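Local coordinates for Atu0111 protein (Agrobacterium tumefaciens, PDB 2FSQ) that is of unknown function but folds as an alpha-beta barrel and may be a phosphoesterase, like other members of the 2H clan, at residues T115-Y118 with R119-S123; P196-Q199 with A200-D203; E204-E207 with K208-A212. All blocks are in the same frame, centred on the assembly; numbering follows the deposited sequence.

Contact 1: residues T115-Y118 with R119-S123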
# COMPACT_ATOMS: atom_id res chain seq x y z
N THR A 115 -12.00 5.21 -14.66
CA THR A 115 -12.33 5.99 -13.47
C THR A 115 -13.80 6.46 -13.51
O THR A 115 -14.53 6.31 -12.53
CB THR A 115 -11.34 7.14 -13.28
OG1 THR A 115 -10.02 6.61 -13.10
CG2 THR A 115 -11.72 7.99 -12.07
N ASP A 116 -14.25 6.96 -14.67
CA ASP A 116 -15.66 7.37 -14.82
C ASP A 116 -16.64 6.20 -14.66
O ASP A 116 -17.68 6.35 -14.00
CB ASP A 116 -15.90 8.07 -16.17
CG ASP A 116 -15.06 9.34 -16.35
OD1 ASP A 116 -14.64 9.98 -15.36
OD2 ASP A 116 -14.85 9.73 -17.52
N TYR A 117 -16.34 5.05 -15.27
CA TYR A 117 -17.17 3.84 -15.17
C TYR A 117 -17.34 3.44 -13.71
O TYR A 117 -18.46 3.17 -13.26
CB TYR A 117 -16.58 2.72 -16.05
CG TYR A 117 -17.09 1.29 -15.89
CD1 TYR A 117 -18.27 0.86 -16.53
CD2 TYR A 117 -16.35 0.34 -15.19
CE1 TYR A 117 -18.71 -0.49 -16.42
CE2 TYR A 117 -16.78 -1.00 -15.08
CZ TYR A 117 -17.95 -1.42 -15.70
OH TYR A 117 -18.37 -2.76 -15.58
N TYR A 118 -16.24 3.47 -12.97
CA TYR A 118 -16.28 3.12 -11.57
C TYR A 118 -16.94 4.17 -10.67
O TYR A 118 -17.69 3.80 -9.76
CB TYR A 118 -14.87 2.82 -11.09
CG TYR A 118 -14.33 1.49 -11.57
CD1 TYR A 118 -15.16 0.38 -11.72
CD2 TYR A 118 -12.97 1.33 -11.78
CE1 TYR A 118 -14.65 -0.85 -12.14
CE2 TYR A 118 -12.44 0.10 -12.17
CZ TYR A 118 -13.29 -0.97 -12.35
OH TYR A 118 -12.76 -2.18 -12.71
N ARG A 119 -16.65 5.44 -10.91
CA ARG A 119 -17.29 6.52 -10.13
C ARG A 119 -18.82 6.37 -10.20
O ARG A 119 -19.51 6.55 -9.19
CB ARG A 119 -16.86 7.90 -10.63
CG ARG A 119 -17.33 9.05 -9.74
CD ARG A 119 -17.46 10.34 -10.53
NE ARG A 119 -16.20 11.09 -10.65
CZ ARG A 119 -15.78 12.00 -9.78
NH1 ARG A 119 -16.48 12.28 -8.69
NH2 ARG A 119 -14.64 12.64 -10.00
N ASP A 120 -19.32 6.03 -11.38
CA ASP A 120 -20.74 5.78 -11.60
C ASP A 120 -21.22 4.53 -10.88
O ASP A 120 -22.22 4.55 -10.18
CB ASP A 120 -21.05 5.68 -13.10
CG ASP A 120 -22.49 5.27 -13.37
OD1 ASP A 120 -23.42 5.90 -12.80
OD2 ASP A 120 -22.70 4.31 -14.14
N ARG A 121 -20.49 3.43 -11.05
CA ARG A 121 -20.87 2.17 -10.43
C ARG A 121 -20.85 2.28 -8.92
O ARG A 121 -21.71 1.71 -8.25
CB ARG A 121 -19.93 1.05 -10.87
CG ARG A 121 -20.19 0.56 -12.25
CD ARG A 121 -19.20 -0.52 -12.63
NE ARG A 121 -19.43 -1.79 -11.95
CZ ARG A 121 -20.41 -2.64 -12.24
NH1 ARG A 121 -21.31 -2.35 -13.17
NH2 ARG A 121 -20.51 -3.78 -11.56
N LEU A 122 -19.87 3.02 -8.39
CA LEU A 122 -19.68 3.13 -6.94
C LEU A 122 -20.65 4.09 -6.25
O LEU A 122 -20.62 4.23 -5.02
CB LEU A 122 -18.24 3.50 -6.60
CG LEU A 122 -17.20 2.41 -6.91
CD1 LEU A 122 -15.81 3.03 -7.01
CD2 LEU A 122 -17.27 1.28 -5.88
N SER A 123 -21.51 4.75 -7.03
CA SER A 123 -22.53 5.65 -6.49
C SER A 123 -23.59 4.92 -5.65
O SER A 123 -24.27 5.54 -4.84
CB SER A 123 -23.20 6.44 -7.62
OG SER A 123 -22.34 7.47 -8.07
O HOH W 1 -20.85 2.53 -14.82
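Y117 carries its ring beside its own carbonyl carbon, CG anti to the backbone N (chi1 167°), while R121, one turn on, sets CG beside the backbone N, opposite its carbonyl carbon, and bends at chi3 (72°). The two side chains therefore run alongside each other, and R121 CD settles over one face of the Y117 ring, 3.6 Å from its centroid, in a CH-pi contact. Beyond it the guanidinium lies nearly parallel to the ring, the planes 16° apart, with Y117 OH above its rim at 3.8 Å from R121 NH1. Tyrosine offers a flat wall and arginine a long aliphatic arm that can lie on it; their polar ends are held by T104 OG1 and by F166 O respectively. This is i to i+4 packing on helix 111-121, and the matching backbone bonding runs on to L122 N, which meets Y118 O at 2.7 Å as the chain passes into a 3-10 turn. On the buried side, Y118 CB meets L122 CD1 at 4.2 Å; both side chains touch F223 of strand 222-226, and L122 also reaches F163 and F166 of helix 150-167. At the exposed side a water donates to both Y117 O (2.9 Å) and D120 OD2 (2.7 Å), giving that carbonyl a second partner besides R121 N.

Contact 2: residues P196-Q199 with A200-D203. With ACY (acetic acid), chain C.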
# COMPACT_ATOMS: atom_id res chain seq x y z
N PRO A 196 21.35 -7.93 9.66
CA PRO A 196 21.14 -7.98 11.11
C PRO A 196 20.88 -6.61 11.75
O PRO A 196 20.05 -6.49 12.66
CB PRO A 196 22.45 -8.61 11.63
CG PRO A 196 22.92 -9.47 10.46
CD PRO A 196 22.61 -8.59 9.26
N ARG A 197 21.53 -5.57 11.25
CA ARG A 197 21.28 -4.23 11.76
C ARG A 197 19.84 -3.78 11.44
O ARG A 197 19.14 -3.26 12.31
CB ARG A 197 22.32 -3.25 11.19
CG ARG A 197 21.91 -1.79 11.31
CD ARG A 197 23.02 -0.76 11.05
NE ARG A 197 23.81 -1.08 9.87
CZ ARG A 197 23.48 -0.73 8.63
NH1 ARG A 197 22.35 -0.05 8.39
NH2 ARG A 197 24.25 -1.10 7.62
N TRP A 198 19.40 -3.96 10.19
CA TRP A 198 18.01 -3.65 9.86
C TRP A 198 17.05 -4.44 10.74
O TRP A 198 16.07 -3.88 11.22
CB TRP A 198 17.73 -3.89 8.38
CG TRP A 198 18.05 -2.69 7.56
CD1 TRP A 198 19.28 -2.33 7.07
CD2 TRP A 198 17.13 -1.67 7.13
NE1 TRP A 198 19.18 -1.14 6.36
CE2 TRP A 198 17.88 -0.71 6.40
CE3 TRP A 198 15.76 -1.46 7.32
CZ2 TRP A 198 17.28 0.42 5.81
CZ3 TRP A 198 15.17 -0.33 6.74
CH2 TRP A 198 15.94 0.60 6.01
N GLN A 199 17.30 -5.73 10.95
CA GLN A 199 16.38 -6.50 11.78
C GLN A 199 16.29 -5.93 13.19
O GLN A 199 15.20 -5.84 13.78
CB GLN A 199 16.75 -7.97 11.85
CG GLN A 199 15.64 -8.78 12.54
CD GLN A 199 14.32 -8.71 11.78
OE1 GLN A 199 13.27 -8.25 12.31
NE2 GLN A 199 14.36 -9.14 10.54
N ALA A 200 17.44 -5.56 13.76
CA ALA A 200 17.42 -5.04 15.10
C ALA A 200 16.62 -3.74 15.17
O ALA A 200 15.82 -3.54 16.09
CB ALA A 200 18.85 -4.83 15.59
N MSE A 201 16.81 -2.86 14.18
CA MSE A 201 16.07 -1.62 14.14
C MSE A 201 14.58 -1.86 13.90
O MSE A 201 13.74 -1.23 14.55
CB MSE A 201 16.64 -0.66 13.08
CG MSE A 201 15.88 0.66 12.96
SE MSE A 201 14.33 0.62 11.77
CE MSE A 201 15.29 0.59 10.07
N LEU A 202 14.25 -2.78 12.99
CA LEU A 202 12.82 -3.04 12.68
C LEU A 202 12.11 -3.57 13.93
O LEU A 202 10.98 -3.20 14.22
CB LEU A 202 12.69 -4.03 11.53
CG LEU A 202 13.16 -3.45 10.19
CD1 LEU A 202 13.40 -4.56 9.16
CD2 LEU A 202 12.17 -2.44 9.64
N ASP A 203 12.81 -4.41 14.70
CA ASP A 203 12.23 -4.97 15.92
C ASP A 203 11.95 -3.85 16.91
O ASP A 203 10.85 -3.76 17.48
CB ASP A 203 13.20 -5.99 16.55
CG ASP A 203 13.27 -7.30 15.79
OD1 ASP A 203 12.42 -7.54 14.91
OD2 ASP A 203 14.21 -8.08 16.08
C ACY C . 26.59 -3.46 9.22
O ACY C . 26.19 -2.81 10.22
OXT ACY C . 26.21 -3.23 8.06
CH3 ACY C . 27.57 -4.58 9.40
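Two successive turns near the start of the amphipathic helix 195-212 meet here, and W198 and M201, a selenomethionine in this crystal, supply the main side-chain contact. They point the same way, and the methyl CE of M201 comes to 3.5 Å from W198 CZ3, approaching the six-membered ring obliquely. M201 gets there through a chain folded at both chi2 (-85°) and chi3 (-74°), which turns the methyl back to the indole. A long, unbranched side chain suits this place, with or without the selenium, since it can follow the outline of a rigid ring. L202 CD1 approaches the edge of the same indole, 4.3 Å from W198 CE3, so i+3 and i+4 neighbours both pack on the tryptophan. The helix lays this apolar side against helix 54-67, where F66 touches M201 and L202, and against M69 in a loop, which touches W198 and M201; F190 meets the W198 ring edge-to-face.

Backbone bonds from residue i+4 to residue i tie the turns together, among them L202 N to W198 O at 2.8 Å. W198 NE1 and R197 NH1 both reach E71 OE1, the arginine by a salt bridge, so one carboxylate oxygen serves both side chains. Along its NE and NH2 edge the R197 guanidinium grips an acetate, probably from the crystallisation liquor, in a two-pronged, nearly coplanar fashion: NE bonds acetate O at 3.0 Å, almost straight at 173°, and NH2 bonds acetate OXT at 2.9 Å. The bend in the arginine at chi3 turns this edge to the anion.

Contact 3: residues E204-E207 with K208-A212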
# COMPACT_ATOMS: atom_id res chain seq x y z
N GLU A 204 12.94 -2.99 17.10
CA GLU A 204 12.83 -1.92 18.09
C GLU A 204 11.72 -0.94 17.66
O GLU A 204 10.89 -0.54 18.47
CB GLU A 204 14.19 -1.21 18.25
CG GLU A 204 14.22 -0.09 19.28
CD GLU A 204 15.62 0.42 19.52
OE1 GLU A 204 16.37 -0.26 20.26
OE2 GLU A 204 15.96 1.51 19.00
N GLU A 205 11.70 -0.58 16.38
CA GLU A 205 10.72 0.39 15.88
C GLU A 205 9.30 -0.15 15.83
O GLU A 205 8.35 0.61 16.04
CB GLU A 205 11.11 0.98 14.52
CG GLU A 205 12.42 1.78 14.56
CD GLU A 205 12.40 2.96 15.53
OE1 GLU A 205 11.40 3.71 15.56
OE2 GLU A 205 13.43 3.15 16.23
N LEU A 206 9.16 -1.44 15.56
CA LEU A 206 7.83 -2.07 15.59
C LEU A 206 7.21 -1.95 16.97
O LEU A 206 6.05 -1.56 17.10
CB LEU A 206 7.88 -3.54 15.16
CG LEU A 206 6.56 -4.31 15.33
CD1 LEU A 206 5.42 -3.72 14.48
CD2 LEU A 206 6.76 -5.79 15.04
N GLU A 207 7.99 -2.26 18.01
CA GLU A 207 7.42 -2.19 19.36
C GLU A 207 7.12 -0.75 19.77
O GLU A 207 6.10 -0.49 20.43
CB GLU A 207 8.25 -2.97 20.39
CG GLU A 207 9.70 -2.55 20.58
CD GLU A 207 10.31 -3.07 21.89
OE1 GLU A 207 9.60 -3.76 22.67
OE2 GLU A 207 11.51 -2.80 22.15
N LYS A 208 7.96 0.19 19.35
CA LYS A 208 7.74 1.61 19.62
C LYS A 208 6.47 2.11 18.90
O LYS A 208 5.67 2.84 19.49
CB LYS A 208 8.97 2.45 19.22
CG LYS A 208 8.85 3.95 19.46
CD LYS A 208 10.09 4.68 18.99
CE LYS A 208 9.94 6.17 19.20
NZ LYS A 208 11.14 6.94 18.81
N LEU A 209 6.30 1.69 17.66
CA LEU A 209 5.14 2.09 16.87
C LEU A 209 3.84 1.52 17.43
O LEU A 209 2.83 2.22 17.50
CB LEU A 209 5.34 1.66 15.41
CG LEU A 209 4.22 2.01 14.44
CD1 LEU A 209 3.98 3.51 14.37
CD2 LEU A 209 4.58 1.48 13.07
N ARG A 210 3.86 0.24 17.82
CA ARG A 210 2.68 -0.41 18.41
C ARG A 210 2.21 0.27 19.68
O ARG A 210 1.00 0.36 19.95
CB ARG A 210 2.95 -1.89 18.67
CG ARG A 210 2.95 -2.75 17.41
CD ARG A 210 3.27 -4.20 17.75
NE ARG A 210 2.13 -4.83 18.42
CZ ARG A 210 2.22 -5.70 19.42
NH1 ARG A 210 3.40 -6.06 19.91
NH2 ARG A 210 1.10 -6.21 19.94
N VAL A 211 3.15 0.77 20.47
CA VAL A 211 2.79 1.53 21.67
C VAL A 211 2.25 2.92 21.34
O VAL A 211 1.27 3.38 21.93
CB VAL A 211 3.99 1.64 22.65
CG1 VAL A 211 3.67 2.60 23.81
CG2 VAL A 211 4.35 0.25 23.20
N ALA A 212 2.89 3.60 20.39
CA ALA A 212 2.52 4.96 20.04
C ALA A 212 1.22 5.03 19.25
O ALA A 212 0.50 6.03 19.31
CB ALA A 212 3.63 5.64 19.26
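L206 and R210 touch along the C-terminal half of the amphipathic helix 195-212, where most of the hydrogen bonding is done by the backbone. Four N-H groups of the later turn reach four carbonyls of the earlier one: K208 N to E204 O at 3.1 Å, L209 N to E205 O at 2.8 Å, R210 N to L206 O at 2.9 Å, and V211 N to E207 O at 3.2 Å. The last is the longest of the four and also the most bent, its N-H...O angle being 152°. A212 N continues the series to K208 O, so the carbonyls of residues 204 to 208 all have an acceptor role in the helix.

The carboxylate of E205 is paired far less firmly. E205 folds at chi2 (-59°) and lies beside the fully extended K208, where E205 OE1 comes to 3.8 Å from K208 CD and so meets the lysine's aliphatic part. E205 OE1 and K208 NZ stay 4.6 Å apart, beyond a salt bridge, though their opposite charges probably attract. The other oxygen, E205 OE2, has a long, weak ion pair with R65 of helix 54-67. E205 is buried, and glutamate suits the place because its side chain touches L138 while its carboxylate has basic neighbours. L209 is buried and wholly apolar, touching A58 and T62 of helix 54-67 and V135 of strand 133-139. L206 packs on L138 of the same strand, and its branch serves as an apolar bed for the arginine chain: L206 CD1 lies 3.9 Å from R210 CD.

Overall arrangement
Going along the chain from the N terminus, contact 1 comes first, on helix 111-121, next to strands 222-226 and 233-237 and helix 150-167. After it the chain runs through strands 133-139 and 142-147, helix 150-167 and two further short strands before helix 195-212 carries contact 2 and then, directly in series, contact 3. All three are local to one helix; they close no long loop, and none nests within or crosses another. Contacts 2 and 3 have centres about 13 Å apart and share helix 54-67 as a neighbour, contact 3 adding strand 133-139. Contact 1 lies on the opposite side of the chain's centre from both, its centre about 43 Å from that of contact 2.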